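Local coordinates for protein Pre-mRNA-splicing factor SAD1 (Saccharomyces cerevisiae, PDB 4MSX) that promotes assembly of newly made U4 snRNA into the U4/U6 snRNP and is required for pre-mRNA splicing, as a catalytically inactive relative of the ubiquitin-specific proteases, at residues 198-203 against 232-237; 388-393 against 436-441; 74-79 against 98-103. One frame throughout, in Å; residues are numbered along the deposited sequence.

Contact 1 (198-203 against 232-237); sequences VLLLIS and KKIWSP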
loop_
_atom_site.group_PDB
_atom_site.type_symbol
_atom_site.label_atom_id
_atom_site.label_comp_id
_atom_site.label_asym_id
_atom_site.label_seq_id
_atom_site.Cartn_x
_atom_site.Cartn_y
_atom_site.Cartn_z
ATOM N N VAL A 198 -0.407 2.913 -3.479
ATOM C CA VAL A 198 -1.433 3.278 -2.512
ATOM C C VAL A 198 -1.303 2.425 -1.205
ATOM O O VAL A 198 -1.432 2.944 -0.066
ATOM C CB VAL A 198 -2.845 3.091 -3.130
ATOM C CG1 VAL A 198 -3.951 3.220 -2.079
ATOM C CG2 VAL A 198 -3.077 4.176 -4.276
ATOM N N LEU A 199 -1.061 1.120 -1.359
ATOM C CA LEU A 199 -0.896 0.303 -0.151
ATOM C C LEU A 199 0.306 0.754 0.684
ATOM O O LEU A 199 0.258 0.712 1.934
ATOM C CB LEU A 199 -0.725 -1.181 -0.519
ATOM C CG LEU A 199 -2.032 -1.781 -1.103
ATOM C CD1 LEU A 199 -1.712 -3.181 -1.653
ATOM C CD2 LEU A 199 -3.165 -1.846 -0.037
ATOM N N LEU A 200 1.400 1.119 0.028
ATOM C CA LEU A 200 2.546 1.655 0.760
ATOM C C LEU A 200 2.181 2.986 1.483
ATOM O O LEU A 200 2.531 3.199 2.666
ATOM C CB LEU A 200 3.728 1.907 -0.209
ATOM C CG LEU A 200 4.441 0.610 -0.662
ATOM C CD1 LEU A 200 5.376 0.892 -1.856
ATOM C CD2 LEU A 200 5.223 -0.077 0.520
ATOM N N LEU A 201 1.462 3.869 0.786
ATOM C CA LEU A 201 1.108 5.172 1.393
ATOM C C LEU A 201 0.309 4.944 2.644
ATOM O O LEU A 201 0.616 5.487 3.730
ATOM C CB LEU A 201 0.226 6.046 0.474
ATOM C CG LEU A 201 0.879 6.601 -0.773
ATOM C CD1 LEU A 201 0.009 7.701 -1.441
ATOM C CD2 LEU A 201 2.227 7.134 -0.446
ATOM N N ILE A 202 -0.726 4.139 2.546
ATOM C CA ILE A 202 -1.573 3.991 3.704
ATOM C C ILE A 202 -0.871 3.179 4.814
ATOM O O ILE A 202 -1.064 3.466 6.000
ATOM C CB ILE A 202 -2.937 3.430 3.344
ATOM C CG1 ILE A 202 -3.906 3.703 4.501
ATOM C CG2 ILE A 202 -2.850 1.945 2.961
ATOM C CD1 ILE A 202 -5.315 3.165 4.254
ATOM N N SER A 203 -0.021 2.214 4.453
ATOM C CA SER A 203 0.720 1.435 5.446
ATOM C C SER A 203 1.784 2.252 6.178
ATOM O O SER A 203 2.285 1.823 7.225
ATOM C CB SER A 203 1.388 0.231 4.772
ATOM O OG SER A 203 0.401 -0.681 4.355
ATOM N N LYS A 232 -0.170 -5.987 7.421
ATOM C CA LYS A 232 0.693 -6.782 8.323
ATOM C C LYS A 232 1.901 -7.401 7.620
ATOM O O LYS A 232 3.013 -7.467 8.200
ATOM C CB LYS A 232 -0.113 -7.885 9.005
ATOM C CG LYS A 232 -1.173 -7.326 9.999
ATOM C CD LYS A 232 -2.134 -8.509 10.355
ATOM C CE LYS A 232 -3.366 -8.104 11.115
ATOM N NZ LYS A 232 -2.983 -7.696 12.435
ATOM N N LYS A 233 1.727 -7.850 6.370
ATOM C CA LYS A 233 2.882 -8.380 5.656
ATOM C C LYS A 233 3.821 -7.308 5.224
ATOM O O LYS A 233 5.034 -7.544 5.184
ATOM C CB LYS A 233 2.410 -9.169 4.380
ATOM C CG LYS A 233 1.732 -10.495 4.794
ATOM C CD LYS A 233 1.050 -11.193 3.565
ATOM C CE LYS A 233 0.562 -12.602 3.997
ATOM N NZ LYS A 233 -0.192 -13.226 2.775
ATOM N N ILE A 234 3.281 -6.133 4.813
ATOM C CA ILE A 234 4.184 -5.055 4.354
ATOM C C ILE A 234 5.225 -4.727 5.442
ATOM O O ILE A 234 6.389 -4.384 5.145
ATOM C CB ILE A 234 3.343 -3.816 3.985
ATOM C CG1 ILE A 234 2.702 -4.075 2.588
ATOM C CG2 ILE A 234 4.185 -2.495 4.039
ATOM C CD1 ILE A 234 1.572 -3.053 2.283
ATOM N N TRP A 235 4.801 -4.855 6.700
ATOM C CA TRP A 235 5.700 -4.496 7.830
ATOM C C TRP A 235 6.467 -5.706 8.400
ATOM O O TRP A 235 7.233 -5.569 9.355
ATOM C CB TRP A 235 4.909 -3.764 8.946
ATOM C CG TRP A 235 4.722 -2.334 8.485
ATOM C CD1 TRP A 235 3.626 -1.789 7.848
ATOM C CD2 TRP A 235 5.702 -1.316 8.561
ATOM N NE1 TRP A 235 3.885 -0.429 7.549
ATOM C CE2 TRP A 235 5.163 -0.144 7.962
ATOM C CE3 TRP A 235 7.003 -1.268 9.095
ATOM C CZ2 TRP A 235 5.904 1.084 7.893
ATOM C CZ3 TRP A 235 7.729 -0.090 9.020
ATOM C CH2 TRP A 235 7.173 1.090 8.437
ATOM N N SER A 236 6.269 -6.904 7.827
ATOM C CA SER A 236 6.844 -8.067 8.480
ATOM C C SER A 236 8.360 -8.002 8.522
ATOM O O SER A 236 9.013 -7.793 7.489
ATOM C CB SER A 236 6.415 -9.370 7.767
ATOM O OG SER A 236 7.258 -10.402 8.255
ATOM N N PRO A 237 8.950 -8.176 9.719
ATOM C CA PRO A 237 10.419 -8.225 9.816
ATOM C C PRO A 237 10.990 -9.655 9.603
ATOM O O PRO A 237 12.190 -9.847 9.784
ATOM C CB PRO A 237 10.698 -7.777 11.286
ATOM C CG PRO A 237 9.536 -8.326 12.055
ATOM C CD PRO A 237 8.303 -8.250 11.038
#
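I234, in the last turn of helix 222-234, meets the C-terminal turn of helix 189-203 with both branches of its side chain, and its CA lies 7.4 Å from the CA of S203. With chi1 at -78°, CG1 sits anti to the carbonyl carbon and CG2 anti to the backbone N, and the two arms part. CD1, at the end of the CG1 arm, comes 3.4 Å from S203 OG and 4.1 Å from L199 CB. CG2 rests 4.0 Å from S203 CB and only grazes L200 CD2. The hydroxyl that I234 covers is already engaged: S203 OG donates to L199 O one turn back, at 2.8 Å. That carbonyl also takes the helical bond from S203 N, the two donors reaching it from opposite faces of its plane.

At W235 the chain has left the helix, and the indole swings its N-H to the end of helix 189-203. NE1 donates to S203 O at 2.8 Å. The N-H...O angle of 148° shows a bent bond, and the donor stands above the carbonyl plane, away from the lone-pair direction. S203 O sits at the ring edge, tilted somewhat out of the indole plane. Beyond the two segments, R209 makes a cation-pi contact with this ring.

Both helices belong to the USP-like domain, and the contact joins them within its helical part, distant from the zinc site. Chemically, an apolar branch shields a hydroxyl satisfied inside its own helix, while a buried indole N-H satisfies the carbonyl of the last helical residue, so both polar groups of this buried contact have partners.

Contact 2 (388-393 against 436-441); sequences HPVKNR and EKSHWI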
loop_
_atom_site.group_PDB
_atom_site.type_symbol
_atom_site.label_atom_id
_atom_site.label_comp_id
_atom_site.label_asym_id
_atom_site.label_seq_id
_atom_site.Cartn_x
_atom_site.Cartn_y
_atom_site.Cartn_z
ATOM N N HIS A 388 -4.970 11.315 -26.152
ATOM C CA HIS A 388 -3.670 10.879 -25.594
ATOM C C HIS A 388 -3.322 11.602 -24.299
ATOM O O HIS A 388 -2.298 12.327 -24.230
ATOM C CB HIS A 388 -2.503 11.125 -26.561
ATOM C CG HIS A 388 -2.582 10.339 -27.827
ATOM N ND1 HIS A 388 -3.238 9.131 -27.912
ATOM C CD2 HIS A 388 -2.089 10.592 -29.061
ATOM C CE1 HIS A 388 -3.142 8.671 -29.147
ATOM N NE2 HIS A 388 -2.449 9.540 -29.863
ATOM N N PRO A 389 -4.136 11.391 -23.262
ATOM C CA PRO A 389 -3.937 12.084 -21.965
ATOM C C PRO A 389 -2.532 11.917 -21.349
ATOM O O PRO A 389 -2.011 12.850 -20.684
ATOM C CB PRO A 389 -4.961 11.415 -21.028
ATOM C CG PRO A 389 -5.759 10.453 -21.854
ATOM C CD PRO A 389 -5.139 10.310 -23.209
ATOM N N VAL A 390 -1.928 10.739 -21.485
ATOM C CA VAL A 390 -0.621 10.534 -20.880
ATOM C C VAL A 390 0.421 11.321 -21.638
ATOM O O VAL A 390 1.123 12.170 -21.070
ATOM C CB VAL A 390 -0.249 9.030 -20.786
ATOM C CG1 VAL A 390 1.103 8.835 -20.084
ATOM C CG2 VAL A 390 -1.337 8.275 -20.018
ATOM N N LYS A 391 0.508 11.099 -22.945
ATOM C CA LYS A 391 1.487 11.853 -23.745
ATOM C C LYS A 391 1.356 13.371 -23.601
ATOM O O LYS A 391 2.351 14.098 -23.577
ATOM C CB LYS A 391 1.308 11.517 -25.237
ATOM C CG LYS A 391 2.373 12.122 -26.109
ATOM C CD LYS A 391 2.299 11.489 -27.523
ATOM C CE LYS A 391 3.539 11.823 -28.365
ATOM N NZ LYS A 391 3.618 11.025 -29.647
ATOM N N ASN A 392 0.108 13.857 -23.561
ATOM C CA ASN A 392 -0.154 15.290 -23.492
ATOM C C ASN A 392 -0.265 15.855 -22.066
ATOM O O ASN A 392 -0.798 16.948 -21.867
ATOM C CB ASN A 392 -1.435 15.578 -24.279
ATOM C CG ASN A 392 -1.211 15.367 -25.766
ATOM O OD1 ASN A 392 -0.183 15.797 -26.275
ATOM N ND2 ASN A 392 -2.074 14.597 -26.407
ATOM N N ARG A 393 0.245 15.108 -21.092
ATOM C CA ARG A 393 0.111 15.496 -19.680
ATOM C C ARG A 393 0.913 16.767 -19.348
ATOM O O ARG A 393 1.853 17.156 -20.062
ATOM C CB ARG A 393 0.609 14.362 -18.761
ATOM C CG ARG A 393 2.124 14.241 -18.750
ATOM C CD ARG A 393 2.589 12.895 -18.089
ATOM N NE ARG A 393 4.045 12.768 -18.112
ATOM C CZ ARG A 393 4.738 12.398 -19.190
ATOM N NH1 ARG A 393 4.114 12.083 -20.344
ATOM N NH2 ARG A 393 6.046 12.315 -19.107
ATOM N N GLU A 436 1.014 6.974 -24.599
ATOM C CA GLU A 436 2.097 6.465 -23.750
ATOM C C GLU A 436 1.475 5.746 -22.519
ATOM O O GLU A 436 0.302 5.978 -22.188
ATOM C CB GLU A 436 3.035 7.588 -23.347
ATOM C CG GLU A 436 3.870 8.100 -24.515
ATOM C CD GLU A 436 4.768 9.282 -24.145
ATOM O OE1 GLU A 436 4.384 10.080 -23.259
ATOM O OE2 GLU A 436 5.861 9.411 -24.733
ATOM N N LYS A 437 2.236 4.848 -21.904
ATOM C CA LYS A 437 1.749 4.098 -20.746
ATOM C C LYS A 437 2.356 4.641 -19.439
ATOM O O LYS A 437 3.555 4.929 -19.356
ATOM C CB LYS A 437 2.092 2.620 -20.834
ATOM C CG LYS A 437 1.194 1.804 -19.906
ATOM C CD LYS A 437 1.785 0.474 -19.461
ATOM C CE LYS A 437 0.980 -0.083 -18.291
ATOM N NZ LYS A 437 -0.482 -0.151 -18.636
ATOM N N SER A 438 1.516 4.763 -18.422
ATOM C CA SER A 438 1.992 5.263 -17.093
ATOM C C SER A 438 2.587 4.135 -16.252
ATOM O O SER A 438 2.024 3.030 -16.204
ATOM C CB SER A 438 0.801 5.836 -16.346
ATOM O OG SER A 438 0.300 7.026 -16.974
ATOM N N HIS A 439 3.694 4.408 -15.561
ATOM C CA HIS A 439 4.249 3.505 -14.566
ATOM C C HIS A 439 4.399 4.352 -13.285
ATOM O O HIS A 439 4.709 5.557 -13.362
ATOM C CB HIS A 439 5.598 2.979 -15.043
ATOM C CG HIS A 439 6.376 2.195 -14.020
ATOM N ND1 HIS A 439 5.828 1.166 -13.265
ATOM C CD2 HIS A 439 7.680 2.282 -13.646
ATOM C CE1 HIS A 439 6.756 0.676 -12.457
ATOM N NE2 HIS A 439 7.889 1.331 -12.670
ATOM N N TRP A 440 4.202 3.731 -12.127
ATOM C CA TRP A 440 4.135 4.502 -10.856
ATOM C C TRP A 440 5.195 3.960 -9.920
ATOM O O TRP A 440 5.324 2.736 -9.748
ATOM C CB TRP A 440 2.722 4.338 -10.233
ATOM C CG TRP A 440 1.629 4.809 -11.164
ATOM C CD1 TRP A 440 0.762 4.047 -11.936
ATOM C CD2 TRP A 440 1.308 6.179 -11.416
ATOM N NE1 TRP A 440 -0.071 4.894 -12.647
ATOM C CE2 TRP A 440 0.268 6.205 -12.362
ATOM C CE3 TRP A 440 1.830 7.390 -10.926
ATOM C CZ2 TRP A 440 -0.288 7.391 -12.828
ATOM C CZ3 TRP A 440 1.279 8.577 -11.366
ATOM C CH2 TRP A 440 0.226 8.578 -12.326
ATOM N N ILE A 441 5.953 4.854 -9.304
ATOM C CA ILE A 441 6.921 4.382 -8.317
ATOM C C ILE A 441 6.766 5.215 -7.055
ATOM O O ILE A 441 6.196 6.307 -7.068
ATOM C CB ILE A 441 8.349 4.452 -8.842
ATOM C CG1 ILE A 441 8.741 5.906 -9.052
ATOM C CG2 ILE A 441 8.489 3.651 -10.191
ATOM C CD1 ILE A 441 10.172 6.069 -9.530
HETATM O O HOH W 1 6.510 11.490 -22.221
#
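R393 and E436 approach with their side chains crossing at about a right angle, and their guanidinium and carboxylate planes are 45° apart. NH1 of R393 lies 3.5 Å from OE1 of E436, a long salt bridge in which the oxygen sits at the guanidinium edge, near its plane. A water bridges the same two atoms: it accepts from R393 NH1 and donates to E436 OE1, the latter bond 2.8 Å long. In R393, chi1 of 74° places CG between the backbone N and the carbonyl carbon, which turns the chain back to bring NH1 to V390 O. That bond is 3.1 Å long with an N-H...O angle of 165°, the donor standing above the carbonyl plane and not on a lone pair. NE makes a salt bridge with E472, a second carboxylate partner.

V390 to R393 form a type I beta turn, closed by R393 N to V390 O, in the loop between strands 374-379 and 397-399. It packs on the residues leading into strand 438-446 of the mixed sheet in the USP-like domain. D435, just before E436, accepts from the backbone N of V390 and of K391.

V390 sets CB and both methyls against E436 O, with CB at 3.4 Å, and CG1 and CG2 each stand 3.7 Å from S438 OG, a hydroxyl bonded to H419. K391 crosses E436 at roughly a right angle, with its CA 3.4 Å from E436 OE1.

Contact 3 (74-79 against 98-103); sequences LDFDSE and GHYYQG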
loop_
_atom_site.group_PDB
_atom_site.type_symbol
_atom_site.label_atom_id
_atom_site.label_comp_id
_atom_site.label_asym_id
_atom_site.label_seq_id
_atom_site.Cartn_x
_atom_site.Cartn_y
_atom_site.Cartn_z
ATOM N N LEU A 74 7.294 -21.853 0.373
ATOM C CA LEU A 74 6.000 -21.437 0.929
ATOM C C LEU A 74 5.706 -19.962 0.578
ATOM O O LEU A 74 6.431 -19.055 1.024
ATOM C CB LEU A 74 6.004 -21.589 2.448
ATOM C CG LEU A 74 6.409 -23.020 2.859
ATOM C CD1 LEU A 74 6.334 -23.108 4.370
ATOM C CD2 LEU A 74 5.438 -24.031 2.149
ATOM N N ASP A 75 4.626 -19.727 -0.147
ATOM C CA ASP A 75 4.200 -18.323 -0.482
ATOM C C ASP A 75 2.737 -18.210 -0.103
ATOM O O ASP A 75 1.898 -18.996 -0.566
ATOM C CB ASP A 75 4.372 -18.044 -1.983
ATOM C CG ASP A 75 4.084 -16.569 -2.351
ATOM O OD1 ASP A 75 3.086 -15.996 -1.854
ATOM O OD2 ASP A 75 4.879 -15.971 -3.118
ATOM N N PHE A 76 2.426 -17.319 0.827
ATOM C CA PHE A 76 1.048 -17.178 1.285
ATOM C C PHE A 76 0.315 -15.950 0.665
ATOM O O PHE A 76 -0.763 -15.566 1.091
ATOM C CB PHE A 76 1.076 -17.076 2.797
ATOM C CG PHE A 76 1.553 -18.363 3.445
ATOM C CD1 PHE A 76 0.767 -19.509 3.349
ATOM C CD2 PHE A 76 2.783 -18.423 4.087
ATOM C CE1 PHE A 76 1.197 -20.729 3.949
ATOM C CE2 PHE A 76 3.245 -19.618 4.677
ATOM C CZ PHE A 76 2.441 -20.771 4.621
ATOM N N ASP A 77 0.913 -15.374 -0.350
ATOM C CA ASP A 77 0.271 -14.272 -1.044
ATOM C C ASP A 77 -0.658 -14.750 -2.182
ATOM O O ASP A 77 -1.316 -13.942 -2.823
ATOM C CB ASP A 77 1.347 -13.357 -1.645
ATOM C CG ASP A 77 2.188 -12.693 -0.595
ATOM O OD1 ASP A 77 1.805 -12.771 0.582
ATOM O OD2 ASP A 77 3.251 -12.140 -0.936
ATOM N N SER A 78 -0.691 -16.045 -2.451
ATOM C CA SER A 78 -1.442 -16.558 -3.596
ATOM C C SER A 78 -2.937 -16.652 -3.287
ATOM O O SER A 78 -3.352 -16.647 -2.117
ATOM C CB SER A 78 -0.909 -17.947 -3.984
ATOM O OG SER A 78 0.432 -17.843 -4.460
ATOM N N GLU A 79 -3.743 -16.739 -4.345
ATOM C CA GLU A 79 -5.169 -16.947 -4.200
ATOM C C GLU A 79 -5.335 -18.288 -3.411
ATOM O O GLU A 79 -4.714 -19.283 -3.748
ATOM C CB GLU A 79 -5.836 -17.112 -5.593
ATOM C CG GLU A 79 -7.352 -17.160 -5.514
ATOM C CD GLU A 79 -8.054 -17.322 -6.893
ATOM O OE1 GLU A 79 -7.375 -17.382 -7.956
ATOM O OE2 GLU A 79 -9.314 -17.402 -6.890
ATOM N N GLY A 98 4.490 -26.664 -1.076
ATOM C CA GLY A 98 3.915 -25.321 -1.111
ATOM C C GLY A 98 2.656 -25.178 -1.951
ATOM O O GLY A 98 2.091 -24.099 -1.998
ATOM N N HIS A 99 2.186 -26.250 -2.607
ATOM C CA HIS A 99 0.922 -26.157 -3.312
ATOM C C HIS A 99 -0.248 -26.221 -2.368
ATOM O O HIS A 99 -0.130 -26.708 -1.234
ATOM C CB HIS A 99 0.843 -27.261 -4.396
ATOM C CG HIS A 99 1.833 -27.056 -5.500
ATOM N ND1 HIS A 99 1.651 -26.115 -6.491
ATOM C CD2 HIS A 99 3.051 -27.599 -5.725
ATOM C CE1 HIS A 99 2.698 -26.113 -7.300
ATOM N NE2 HIS A 99 3.561 -27.006 -6.860
ATOM N N TYR A 100 -1.392 -25.712 -2.824
ATOM C CA TYR A 100 -2.567 -25.696 -1.969
ATOM C C TYR A 100 -3.528 -26.830 -2.357
ATOM O O TYR A 100 -3.769 -27.050 -3.566
ATOM C CB TYR A 100 -3.333 -24.417 -2.193
ATOM C CG TYR A 100 -2.590 -23.144 -1.785
ATOM C CD1 TYR A 100 -1.373 -23.186 -1.069
ATOM C CD2 TYR A 100 -3.138 -21.907 -2.077
ATOM C CE1 TYR A 100 -0.712 -21.963 -0.668
ATOM C CE2 TYR A 100 -2.499 -20.702 -1.671
ATOM C CZ TYR A 100 -1.298 -20.735 -0.991
ATOM O OH TYR A 100 -0.706 -19.517 -0.648
ATOM N N TYR A 101 -4.165 -27.434 -1.362
ATOM C CA TYR A 101 -5.097 -28.547 -1.611
ATOM C C TYR A 101 -6.271 -28.466 -0.660
ATOM O O TYR A 101 -6.092 -28.242 0.549
ATOM C CB TYR A 101 -4.371 -29.901 -1.380
ATOM C CG TYR A 101 -3.206 -30.085 -2.307
ATOM C CD1 TYR A 101 -3.372 -30.661 -3.579
ATOM C CD2 TYR A 101 -1.948 -29.694 -1.934
ATOM C CE1 TYR A 101 -2.298 -30.792 -4.457
ATOM C CE2 TYR A 101 -0.857 -29.854 -2.794
ATOM C CZ TYR A 101 -1.054 -30.405 -4.058
ATOM O OH TYR A 101 0.011 -30.539 -4.916
ATOM N N GLN A 102 -7.474 -28.693 -1.174
ATOM C CA GLN A 102 -8.624 -28.807 -0.279
ATOM C C GLN A 102 -8.453 -30.055 0.622
ATOM O O GLN A 102 -8.066 -31.078 0.105
ATOM C CB GLN A 102 -9.894 -28.988 -1.125
ATOM C CG GLN A 102 -11.152 -29.140 -0.259
ATOM C CD GLN A 102 -12.417 -29.018 -1.084
ATOM O OE1 GLN A 102 -13.077 -27.970 -1.088
ATOM N NE2 GLN A 102 -12.740 -30.070 -1.825
ATOM N N GLY A 103 -8.766 -29.980 1.915
ATOM C CA GLY A 103 -8.580 -31.100 2.826
ATOM C C GLY A 103 -9.753 -31.220 3.779
ATOM O O GLY A 103 -10.732 -30.484 3.625
HETATM O O HOH W 2 3.327 -21.720 -1.486
HETATM O O HOH W 3 -2.689 -17.984 0.652
#
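The backbones of 74-79 and 98-103 lie closest at L74 and G98, whose CA atoms are 4.9 Å apart, and have diverged to 9.3 Å between the CA atoms of S78 and Y100. In that widening gap lies the ring of Y100. Its CG is anti to the carbonyl carbon (chi1 -65°), and from strand 100-102 the ring reaches across, hydroxyl first, into the bend formed by residues 75-79. Y100 OH donates to D75 O at 2.7 Å, in the carbonyl plane and on a lone pair, with a C=O...O angle of 143°. The phenolic oxygen is gripped a second time by a water, which donates to it and lies within hydrogen-bonding distance of F76 O and S78 O as well. Along the ring edge, near its plane, E79 O lies 3.4 Å from CE2, while S78 CB approaches obliquely, 3.7 Å from OH.

The bend contains an Asx turn: D75 OD1 accepts from D77 N at 2.7 Å, nearly along the C-O axis of the carboxylate. D75 OD2 is held by K241. Both segments fall in what is predicted to be a degenerate UBP-type zinc finger, in which strand 100-102 is an outermost strand of a five-stranded antiparallel sheet. G98 directly follows C97, which binds the zinc ion with C94, H113 and H119; residues 74-79 thus pack beside the strand that leaves this metal site.

At the narrow end, L74 CD2 touches G98 CA at 3.8 Å. G98 has a positive phi of 85° with psi near zero, a conformation that glycine adopts readily. Nearby, a second water accepts from D75 N and lies 2.7 Å from G98 O, probably donating to it, although other acceptors compete for its protons.

How the contacts relate
From the N terminus, contact 3 comes first, closing a loop of 18 residues that includes strand 91-94 and ties the loop before that strand to the edge strand 100-102. Contact 1 follows, closing a mostly helical loop of 28 residues that takes in helix 206-214 and most of helix 222-234. Contact 2 closes last, bringing the loop after strand 374-379 to the start of strand 438-446. The three are in series, neither nested nor crossed. Contacts 1 and 3 touch: K233 NZ forms a salt bridge with D77 OD1 at 3.0 Å, joining the zinc finger to the USP-like domain. Contact 2 shares that domain with contact 1, their nearest atoms about 7 Å apart, but lies about 17 Å from contact 3 at nearest atoms.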